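Local structure of F420-H2 Dependent Reductase A (3H96) at residues 49-54 with 117-122; 61-66 with 109-114; 72-77 with 134-139. The protein probably binds the deazaflavin coenzyme F420 and uses its reduced form to reduce quinones, and belongs to the mycobacterial F420H2-dependent reductases that degrade aflatoxin. All blocks are in the same frame, centred on the assembly; numbering follows the deposited sequence.

In the fold
After helix 8-18 the chain lays down strands 32-38 and 45-51, and the end of the latter, with strand 53-54, supplies one side of contact 1. Its partner, 117-122, closes a long loop. Inside that loop contact 2 is nested, joining strand 61-65 to helix 105-118. Contact 3 starts just ahead of helix 76-84 and closes only at 134-139, where strand 137-142 begins, so it crosses both others. All three reach the same antiparallel sheet: contacts 1 and 2 bring helix 105-118, the turn after it and the start of helix 121-128 onto strands 45-51, 53-54 and 61-65, while contact 3 joins the start of helix 76-84 to strand 137-142.

Contact 1 of 3, residues 49-54 with 117-122; sequences PMMYLP and RRYPGF
M51, present as selenomethionine, reaches from the end of strand 45-51 to Y119 in the turn after helix 105-118 and F122 at the start of helix 121-128, making a double Met-aromatic contact at the surface of the split β-barrel fold shared with PNPOx-like flavoproteins. The two rings receive the selenium differently. SE stands almost over the centre of the Y119 ring, 4.1 Å above its plane, and the terminal CE continues across the same face, 4.0 Å from Y119 CE2. F122 turns its edge instead: its CE2 lies 4.0 Å from M51 SE, which sits near the plane of that ring. M51 can span the gap because the extended chi2 (-174°) carries SE away from the strand, and chi3 (-172°) continues the line to CE, over the Y119 face.

Beside this cluster, L53 CD1 lies over one face of the R118 guanidinium and also meets the aliphatic part of the arginine, 3.7 Å from R118 CD. The two side chains cross at about a right angle. R118 is steadied by a salt bridge from its NE to E114 on the preceding helical turn, so the leucine packs on a group already held by charge.

Further out, A30 touches both M51 and Y119, and Q115 of helix 105-118 lies against M51, L53 and F122. F122 is also met edge-to-face by Y125. The turn itself is tied across by a backbone hydrogen bond from F122 N to Y119 O, 2.8 Å long.

Contact 2 of 3, residues 61-66 with 109-114; sequences TIYVFA and DRIYSE
I111 lays its CD1 methyl over one face of the Y63 ring, 3.6 Å above the plane and offset toward the hydroxyl end, where Y63 CZ is 3.6 Å away. This is a CH-pi contact. The other branch of the isoleucine serves two aromatic residues at once: CG2 sits 3.8 Å from Y63 CG and 3.9 Å from F65 CZ. A chi1 of -68° puts CG1, and CD1 beyond it, along the Y63 ring while CG2, anti to the backbone N, reaches both Y63 and F65, two residues on the same side of strand 61-65.

Next along the helix, Y112 forms an offset edge-to-face pair with F65. The phenylalanine directs its edge toward the tyrosine face, the planes stand at 81°, and F65 CD1 approaches Y112 CD2 to 3.6 Å. The Y112 hydroxyl bonds to F122 O, which ties the far end of this ring to the start of helix 121-128.

At the other margin the contact becomes polar. One water bridges the helix and strand, 2.9 Å from Y63 OH and accepting a longer bond from R110 NH1, whose guanidinium also makes a salt bridge to D107. L53 and V137, from the two strands flanking 61-65, border the apolar centre. The 109-114 part of helix 105-118 runs at 80° to strand 61-65, the two axes 10.0 Å apart at closest: an α-helix laid across the antiparallel sheet of a split β-barrel, as in the PNPOx-like flavoproteins.

Contact 3 of 3, residues 72-77 with 134-139; sequences ASNPAW and TIPVLA
N74 faces P136 across the loop that leads into helix 76-84. Its CB is still 4.9 Å from P136 CG, but the carboxamide beyond closes the distance. N74 CG lies 3.9 Å from P136 CG, and OD1 pushes furthest in, reaching P136 CD at 3.1 Å and the adjoining P136 CG at 3.3 Å. On the other branch, ND2 only grazes the proline ring. The first torsion (chi1 -66°) sets the amide beside the backbone N and anti to the carbonyl carbon.

Both ends of this amide have polar partners: OD1 accepts a hydrogen bond from R133 NH1, and ND2 bonds to the hydroxyl of Y79. Gripped at its oxygen and its nitrogen, the group would have its rotation fixed, with OD1 as the branch nearest the proline. R133 NH1 also bonds to A66 O, so one arginine links N74 to A66, just past strand 61-65.

A second, purely apolar meeting lies further along. The W77 indole offers the edge of its six-membered ring to L138, with CZ3 3.9 Å from L138 CD1, and the two side chains slide past each other in opposite directions. P75, from the same loop, covers one indole face with its CG 3.5 Å above the plane. The loop thus packs on W77 at the start of helix 76-84 as well as, through N74, on P136 just before strand 137-142.

L138 also touches Y78, L81 and T82 of helix 76-84, whereas V137 points away from segment 72-77 and meets R108 and I111 of helix 105-118. Strand 137-142, hydrogen-bonded between strands 61-65 and 94-103, thus begins with helix 76-84 on one side and helix 105-118 on the other.

Contact 1 of 3, residues 49-54 with 117-122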
loop_
_atom_site.group_PDB
_atom_site.type_symbol
_atom_site.label_atom_id
_atom_site.label_comp_id
_atom_site.label_asym_id
_atom_site.label_seq_id
_atom_site.Cartn_x
_atom_site.Cartn_y
_atom_site.Cartn_z
ATOM N N PRO A 49 7.707 0.003 -2.682
ATOM C CA PRO A 49 7.558 -0.413 -1.276
ATOM C C PRO A 49 6.579 0.514 -0.592
ATOM O O PRO A 49 6.516 1.705 -0.939
ATOM C CB PRO A 49 8.963 -0.236 -0.683
ATOM C CG PRO A 49 9.594 0.854 -1.581
ATOM C CD PRO A 49 8.898 0.854 -2.910
HETATM N N MSE A 50 5.845 0.001 0.401
HETATM C CA MSE A 50 4.914 0.883 1.115
HETATM C C MSE A 50 4.529 0.170 2.381
HETATM O O MSE A 50 4.802 -1.020 2.508
HETATM C CB MSE A 50 3.660 1.133 0.209
HETATM C CG MSE A 50 2.822 -0.122 -0.002
HETATM SE SE MSE A 50 1.414 0.283 -1.289
HETATM C CE MSE A 50 2.474 0.602 -2.951
HETATM N N MSE A 51 3.924 0.890 3.335
HETATM C CA MSE A 51 3.338 0.246 4.500
HETATM C C MSE A 51 2.069 -0.558 4.180
HETATM O O MSE A 51 1.386 -0.268 3.201
HETATM C CB MSE A 51 2.986 1.337 5.517
HETATM C CG MSE A 51 4.241 1.920 6.236
HETATM SE SE MSE A 51 3.514 3.166 7.623
HETATM C CE MSE A 51 5.185 4.053 8.300
ATOM N N TYR A 52 1.745 -1.550 4.997
ATOM C CA TYR A 52 0.402 -2.082 4.964
ATOM C C TYR A 52 -0.195 -2.223 6.338
ATOM O O TYR A 52 0.508 -2.178 7.320
ATOM C CB TYR A 52 0.406 -3.442 4.247
ATOM C CG TYR A 52 0.999 -4.553 5.035
ATOM C CD1 TYR A 52 0.212 -5.284 5.958
ATOM C CD2 TYR A 52 2.324 -4.907 4.851
ATOM C CE1 TYR A 52 0.725 -6.341 6.681
ATOM C CE2 TYR A 52 2.885 -5.969 5.593
ATOM C CZ TYR A 52 2.102 -6.691 6.491
ATOM O OH TYR A 52 2.697 -7.763 7.168
ATOM N N LEU A 53 -1.507 -2.427 6.403
ATOM C CA LEU A 53 -2.145 -2.753 7.661
ATOM C C LEU A 53 -2.693 -4.134 7.493
ATOM O O LEU A 53 -3.491 -4.380 6.563
ATOM C CB LEU A 53 -3.282 -1.752 7.930
ATOM C CG LEU A 53 -4.058 -2.014 9.254
ATOM C CD1 LEU A 53 -3.179 -1.575 10.460
ATOM C CD2 LEU A 53 -5.301 -1.139 9.262
ATOM N N PRO A 54 -2.325 -5.062 8.399
ATOM C CA PRO A 54 -2.953 -6.378 8.236
ATOM C C PRO A 54 -4.467 -6.411 8.571
ATOM O O PRO A 54 -5.012 -5.610 9.331
ATOM C CB PRO A 54 -2.135 -7.329 9.149
ATOM C CG PRO A 54 -1.201 -6.343 10.129
ATOM C CD PRO A 54 -1.389 -4.918 9.555
ATOM N N ARG A 117 -4.618 5.782 13.531
ATOM C CA ARG A 117 -4.426 5.587 14.957
ATOM C C ARG A 117 -2.981 5.145 15.247
ATOM O O ARG A 117 -2.378 5.636 16.173
ATOM C CB ARG A 117 -5.422 4.575 15.516
ATOM C CG ARG A 117 -5.316 4.421 17.039
ATOM C CD ARG A 117 -6.466 3.628 17.601
ATOM N NE ARG A 117 -6.244 2.206 17.990
ATOM C CZ ARG A 117 -5.184 1.393 17.807
ATOM N NH1 ARG A 117 -5.191 0.149 18.270
ATOM N NH2 ARG A 117 -4.146 1.787 17.109
ATOM N N ARG A 118 -2.471 4.214 14.446
ATOM C CA ARG A 118 -1.125 3.667 14.591
ATOM C C ARG A 118 -0.085 4.646 14.082
ATOM O O ARG A 118 0.965 4.784 14.665
ATOM C CB ARG A 118 -1.004 2.365 13.796
ATOM C CG ARG A 118 -1.826 1.292 14.391
ATOM C CD ARG A 118 -1.824 -0.005 13.550
ATOM N NE ARG A 118 -2.687 -0.922 14.277
ATOM C CZ ARG A 118 -2.504 -2.222 14.423
ATOM N NH1 ARG A 118 -1.464 -2.844 13.843
ATOM N NH2 ARG A 118 -3.419 -2.908 15.120
ATOM N N TYR A 119 -0.416 5.384 13.027
ATOM C CA TYR A 119 0.512 6.314 12.442
ATOM C C TYR A 119 -0.205 7.622 12.099
ATOM O O TYR A 119 -0.673 7.788 10.973
ATOM C CB TYR A 119 1.085 5.706 11.162
ATOM C CG TYR A 119 1.920 4.492 11.388
ATOM C CD1 TYR A 119 1.410 3.194 11.229
ATOM C CD2 TYR A 119 3.220 4.628 11.820
ATOM C CE1 TYR A 119 2.222 2.070 11.492
ATOM C CE2 TYR A 119 4.022 3.514 12.052
ATOM C CZ TYR A 119 3.536 2.246 11.891
ATOM O OH TYR A 119 4.409 1.189 12.160
ATOM N N PRO A 120 -0.267 8.565 13.059
ATOM C CA PRO A 120 -1.187 9.698 12.870
ATOM C C PRO A 120 -0.790 10.660 11.747
ATOM O O PRO A 120 -1.593 11.517 11.360
ATOM C CB PRO A 120 -1.192 10.383 14.235
ATOM C CG PRO A 120 -0.882 9.285 15.210
ATOM C CD PRO A 120 0.124 8.370 14.470
ATOM N N GLY A 121 0.417 10.521 11.185
ATOM C CA GLY A 121 0.703 11.167 9.882
ATOM C C GLY A 121 -0.396 10.890 8.815
ATOM O O GLY A 121 -0.697 11.768 7.924
ATOM N N PHE A 122 -0.992 9.695 8.890
ATOM C CA PHE A 122 -2.080 9.365 7.955
ATOM C C PHE A 122 -3.304 10.304 8.137
ATOM O O PHE A 122 -3.991 10.596 7.143
ATOM C CB PHE A 122 -2.450 7.901 7.989
ATOM C CG PHE A 122 -1.462 7.029 7.204
ATOM C CD1 PHE A 122 -1.724 6.672 5.880
ATOM C CD2 PHE A 122 -0.256 6.622 7.786
ATOM C CE1 PHE A 122 -0.790 5.914 5.133
ATOM C CE2 PHE A 122 0.684 5.886 7.031
ATOM C CZ PHE A 122 0.393 5.527 5.727
#

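Contact 2 of 3, residues 61-66 with 109-114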
loop_
_atom_site.group_PDB
_atom_site.type_symbol
_atom_site.label_atom_id
_atom_site.label_comp_id
_atom_site.label_asym_id
_atom_site.label_seq_id
_atom_site.Cartn_x
_atom_site.Cartn_y
_atom_site.Cartn_z
ATOM N N THR A 61 -5.198 -11.450 3.978
ATOM C CA THR A 61 -5.574 -10.092 3.390
ATOM C C THR A 61 -4.779 -8.957 4.032
ATOM O O THR A 61 -4.646 -8.956 5.233
ATOM C CB THR A 61 -7.115 -9.842 3.501
ATOM O OG1 THR A 61 -7.779 -10.816 2.702
ATOM C CG2 THR A 61 -7.553 -8.467 2.934
ATOM N N ILE A 62 -4.220 -8.009 3.241
ATOM C CA ILE A 62 -3.551 -6.822 3.800
ATOM C C ILE A 62 -4.220 -5.641 3.114
ATOM O O ILE A 62 -4.798 -5.786 2.035
ATOM C CB ILE A 62 -1.975 -6.831 3.618
ATOM C CG1 ILE A 62 -1.542 -6.822 2.141
ATOM C CG2 ILE A 62 -1.335 -8.088 4.379
ATOM C CD1 ILE A 62 0.021 -6.560 1.909
ATOM N N TYR A 63 -4.153 -4.479 3.748
ATOM C CA TYR A 63 -4.701 -3.244 3.206
ATOM C C TYR A 63 -3.591 -2.285 2.890
ATOM O O TYR A 63 -2.700 -2.120 3.721
ATOM C CB TYR A 63 -5.614 -2.607 4.267
ATOM C CG TYR A 63 -6.790 -3.446 4.539
ATOM C CD1 TYR A 63 -7.743 -3.652 3.543
ATOM C CD2 TYR A 63 -6.960 -4.078 5.773
ATOM C CE1 TYR A 63 -8.869 -4.429 3.786
ATOM C CE2 TYR A 63 -8.053 -4.863 6.005
ATOM C CZ TYR A 63 -9.001 -5.034 5.014
ATOM O OH TYR A 63 -10.135 -5.787 5.260
ATOM N N VAL A 64 -3.602 -1.670 1.682
ATOM C CA VAL A 64 -2.613 -0.627 1.392
ATOM C C VAL A 64 -3.356 0.696 1.166
ATOM O O VAL A 64 -4.570 0.696 0.932
ATOM C CB VAL A 64 -1.693 -0.961 0.212
ATOM C CG1 VAL A 64 -0.805 -2.267 0.545
ATOM C CG2 VAL A 64 -2.514 -1.346 -0.981
ATOM N N PHE A 65 -2.621 1.807 1.234
ATOM C CA PHE A 65 -3.268 3.127 1.326
ATOM C C PHE A 65 -2.679 3.911 0.252
ATOM O O PHE A 65 -1.445 4.148 0.269
ATOM C CB PHE A 65 -2.919 3.779 2.707
ATOM C CG PHE A 65 -3.447 2.973 3.855
ATOM C CD1 PHE A 65 -4.804 3.146 4.311
ATOM C CD2 PHE A 65 -2.701 1.920 4.367
ATOM C CE1 PHE A 65 -5.330 2.327 5.278
ATOM C CE2 PHE A 65 -3.249 1.086 5.375
ATOM C CZ PHE A 65 -4.536 1.292 5.830
ATOM N N ALA A 66 -3.500 4.379 -0.677
ATOM C CA ALA A 66 -2.952 5.167 -1.801
ATOM C C ALA A 66 -2.750 6.641 -1.434
ATOM O O ALA A 66 -3.336 7.538 -2.060
ATOM C CB ALA A 66 -3.848 4.995 -3.058
ATOM N N ASP A 109 -13.313 3.851 5.908
ATOM C CA ASP A 109 -13.145 4.763 7.016
ATOM C C ASP A 109 -12.630 4.018 8.248
ATOM O O ASP A 109 -11.771 4.562 8.978
ATOM C CB ASP A 109 -14.474 5.457 7.355
ATOM C CG ASP A 109 -14.825 6.559 6.373
ATOM O OD1 ASP A 109 -14.013 6.862 5.453
ATOM O OD2 ASP A 109 -15.918 7.154 6.557
ATOM N N ARG A 110 -13.159 2.821 8.504
ATOM C CA ARG A 110 -12.711 2.140 9.658
ATOM C C ARG A 110 -11.284 1.655 9.523
ATOM O O ARG A 110 -10.515 1.770 10.462
ATOM C CB ARG A 110 -13.703 1.110 10.249
ATOM C CG ARG A 110 -13.781 -0.156 9.567
ATOM C CD ARG A 110 -14.497 -1.212 10.408
ATOM N NE ARG A 110 -15.132 -2.197 9.534
ATOM C CZ ARG A 110 -14.467 -3.054 8.764
ATOM N NH1 ARG A 110 -13.148 -3.053 8.765
ATOM N NH2 ARG A 110 -15.129 -3.914 7.992
ATOM N N ILE A 111 -10.918 1.131 8.351
ATOM C CA ILE A 111 -9.548 0.625 8.168
ATOM C C ILE A 111 -8.578 1.839 8.147
ATOM O O ILE A 111 -7.543 1.812 8.812
ATOM C CB ILE A 111 -9.450 -0.190 6.911
ATOM C CG1 ILE A 111 -10.248 -1.500 7.063
ATOM C CG2 ILE A 111 -7.979 -0.449 6.459
ATOM C CD1 ILE A 111 -10.734 -1.959 5.707
ATOM N N TYR A 112 -8.964 2.918 7.444
ATOM C CA TYR A 112 -8.146 4.103 7.481
ATOM C C TYR A 112 -8.011 4.611 8.910
ATOM O O TYR A 112 -6.920 4.977 9.301
ATOM C CB TYR A 112 -8.712 5.233 6.595
ATOM C CG TYR A 112 -7.611 6.193 6.199
ATOM C CD1 TYR A 112 -7.219 7.240 7.058
ATOM C CD2 TYR A 112 -6.922 6.020 4.976
ATOM C CE1 TYR A 112 -6.170 8.096 6.704
ATOM C CE2 TYR A 112 -5.896 6.876 4.585
ATOM C CZ TYR A 112 -5.537 7.923 5.494
ATOM O OH TYR A 112 -4.540 8.782 5.171
ATOM N N SER A 113 -9.096 4.648 9.707
ATOM C CA SER A 113 -8.943 5.122 11.094
ATOM C C SER A 113 -7.968 4.317 11.907
ATOM O O SER A 113 -7.283 4.880 12.688
ATOM C CB SER A 113 -10.250 5.164 11.895
ATOM O OG SER A 113 -11.174 5.814 11.074
ATOM N N GLU A 114 -7.910 3.002 11.722
ATOM C CA GLU A 114 -6.948 2.158 12.478
ATOM C C GLU A 114 -5.527 2.484 12.032
ATOM O O GLU A 114 -4.597 2.648 12.840
ATOM C CB GLU A 114 -7.274 0.643 12.306
ATOM C CG GLU A 114 -6.343 -0.332 13.103
ATOM C CD GLU A 114 -6.323 -0.039 14.640
ATOM O OE1 GLU A 114 -5.295 -0.318 15.331
ATOM O OE2 GLU A 114 -7.318 0.527 15.137
HETATM O O HOH W 1 -11.167 -5.564 7.977
#

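Contact 3 of 3, residues 72-77 with 134-139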
loop_
_atom_site.group_PDB
_atom_site.type_symbol
_atom_site.label_atom_id
_atom_site.label_comp_id
_atom_site.label_asym_id
_atom_site.label_seq_id
_atom_site.Cartn_x
_atom_site.Cartn_y
_atom_site.Cartn_z
ATOM N N ALA A 72 -2.181 15.957 -4.003
ATOM C CA ALA A 72 -3.423 16.210 -4.688
ATOM C C ALA A 72 -3.981 15.056 -5.480
ATOM O O ALA A 72 -5.202 14.882 -5.528
ATOM C CB ALA A 72 -3.298 17.478 -5.564
ATOM N N SER A 73 -3.100 14.242 -6.047
ATOM C CA SER A 73 -3.506 13.158 -6.945
ATOM C C SER A 73 -3.257 11.762 -6.326
ATOM O O SER A 73 -2.377 11.618 -5.514
ATOM C CB SER A 73 -2.744 13.276 -8.262
ATOM O OG SER A 73 -3.440 14.198 -9.103
ATOM N N ASN A 74 -4.051 10.760 -6.721
ATOM C CA ASN A 74 -3.691 9.369 -6.467
ATOM C C ASN A 74 -2.380 8.951 -7.138
ATOM O O ASN A 74 -2.055 9.420 -8.255
ATOM C CB ASN A 74 -4.769 8.460 -6.967
ATOM C CG ASN A 74 -6.035 8.633 -6.208
ATOM O OD1 ASN A 74 -6.037 8.734 -4.968
ATOM N ND2 ASN A 74 -7.143 8.666 -6.938
ATOM N N PRO A 75 -1.635 8.062 -6.471
ATOM C CA PRO A 75 -0.390 7.511 -7.069
ATOM C C PRO A 75 -0.638 6.584 -8.263
ATOM O O PRO A 75 -1.698 5.944 -8.358
ATOM C CB PRO A 75 0.274 6.765 -5.897
ATOM C CG PRO A 75 -0.921 6.315 -5.019
ATOM C CD PRO A 75 -1.985 7.438 -5.181
ATOM N N ALA A 76 0.333 6.494 -9.181
ATOM C CA ALA A 76 0.170 5.688 -10.338
ATOM C C ALA A 76 -0.096 4.237 -9.931
ATOM O O ALA A 76 -0.900 3.578 -10.582
ATOM C CB ALA A 76 1.430 5.739 -11.307
ATOM N N TRP A 77 0.578 3.715 -8.904
ATOM C CA TRP A 77 0.336 2.286 -8.553
ATOM C C TRP A 77 -1.151 1.908 -8.262
ATOM O O TRP A 77 -1.621 0.801 -8.552
ATOM C CB TRP A 77 1.269 1.816 -7.454
ATOM C CG TRP A 77 1.101 2.458 -6.103
ATOM C CD1 TRP A 77 1.887 3.477 -5.571
ATOM C CD2 TRP A 77 0.125 2.141 -5.116
ATOM N NE1 TRP A 77 1.436 3.785 -4.286
ATOM C CE2 TRP A 77 0.353 2.993 -4.006
ATOM C CE3 TRP A 77 -0.937 1.224 -5.055
ATOM C CZ2 TRP A 77 -0.394 2.916 -2.855
ATOM C CZ3 TRP A 77 -1.708 1.184 -3.934
ATOM C CH2 TRP A 77 -1.430 2.013 -2.824
ATOM N N THR A 134 -10.581 11.474 -1.811
ATOM C CA THR A 134 -10.622 10.503 -0.709
ATOM C C THR A 134 -9.513 9.507 -0.997
ATOM O O THR A 134 -9.424 8.989 -2.132
ATOM C CB THR A 134 -11.944 9.759 -0.753
ATOM O OG1 THR A 134 -12.952 10.697 -0.360
ATOM C CG2 THR A 134 -11.999 8.531 0.282
ATOM N N ILE A 135 -8.646 9.283 0.002
ATOM C CA ILE A 135 -7.431 8.413 -0.117
ATOM C C ILE A 135 -7.924 6.987 -0.267
ATOM O O ILE A 135 -8.636 6.468 0.635
ATOM C CB ILE A 135 -6.464 8.662 1.079
ATOM C CG1 ILE A 135 -5.836 10.057 0.864
ATOM C CG2 ILE A 135 -5.271 7.684 1.117
ATOM C CD1 ILE A 135 -5.050 10.570 2.100
ATOM N N PRO A 136 -7.586 6.361 -1.421
ATOM C CA PRO A 136 -8.100 5.013 -1.601
ATOM C C PRO A 136 -7.469 3.990 -0.664
ATOM O O PRO A 136 -6.255 4.060 -0.312
ATOM C CB PRO A 136 -7.785 4.679 -3.065
ATOM C CG PRO A 136 -7.659 6.091 -3.778
ATOM C CD PRO A 136 -7.117 6.994 -2.680
ATOM N N VAL A 137 -8.293 3.045 -0.224
ATOM C CA VAL A 137 -7.725 1.861 0.447
ATOM C C VAL A 137 -7.962 0.632 -0.428
ATOM O O VAL A 137 -9.099 0.388 -0.848
ATOM C CB VAL A 137 -8.375 1.709 1.849
ATOM C CG1 VAL A 137 -7.946 0.401 2.598
ATOM C CG2 VAL A 137 -7.985 2.890 2.693
ATOM N N LEU A 138 -6.916 -0.163 -0.684
ATOM C CA LEU A 138 -7.081 -1.393 -1.420
ATOM C C LEU A 138 -6.801 -2.607 -0.498
ATOM O O LEU A 138 -5.899 -2.549 0.341
ATOM C CB LEU A 138 -6.074 -1.446 -2.589
ATOM C CG LEU A 138 -6.118 -0.330 -3.629
ATOM C CD1 LEU A 138 -5.088 -0.678 -4.706
ATOM C CD2 LEU A 138 -7.473 -0.284 -4.313
ATOM N N ALA A 139 -7.555 -3.684 -0.719
ATOM C CA ALA A 139 -7.353 -4.960 -0.097
ATOM C C ALA A 139 -6.567 -5.884 -1.057
ATOM O O ALA A 139 -7.011 -6.165 -2.182
ATOM C CB ALA A 139 -8.712 -5.563 0.271
#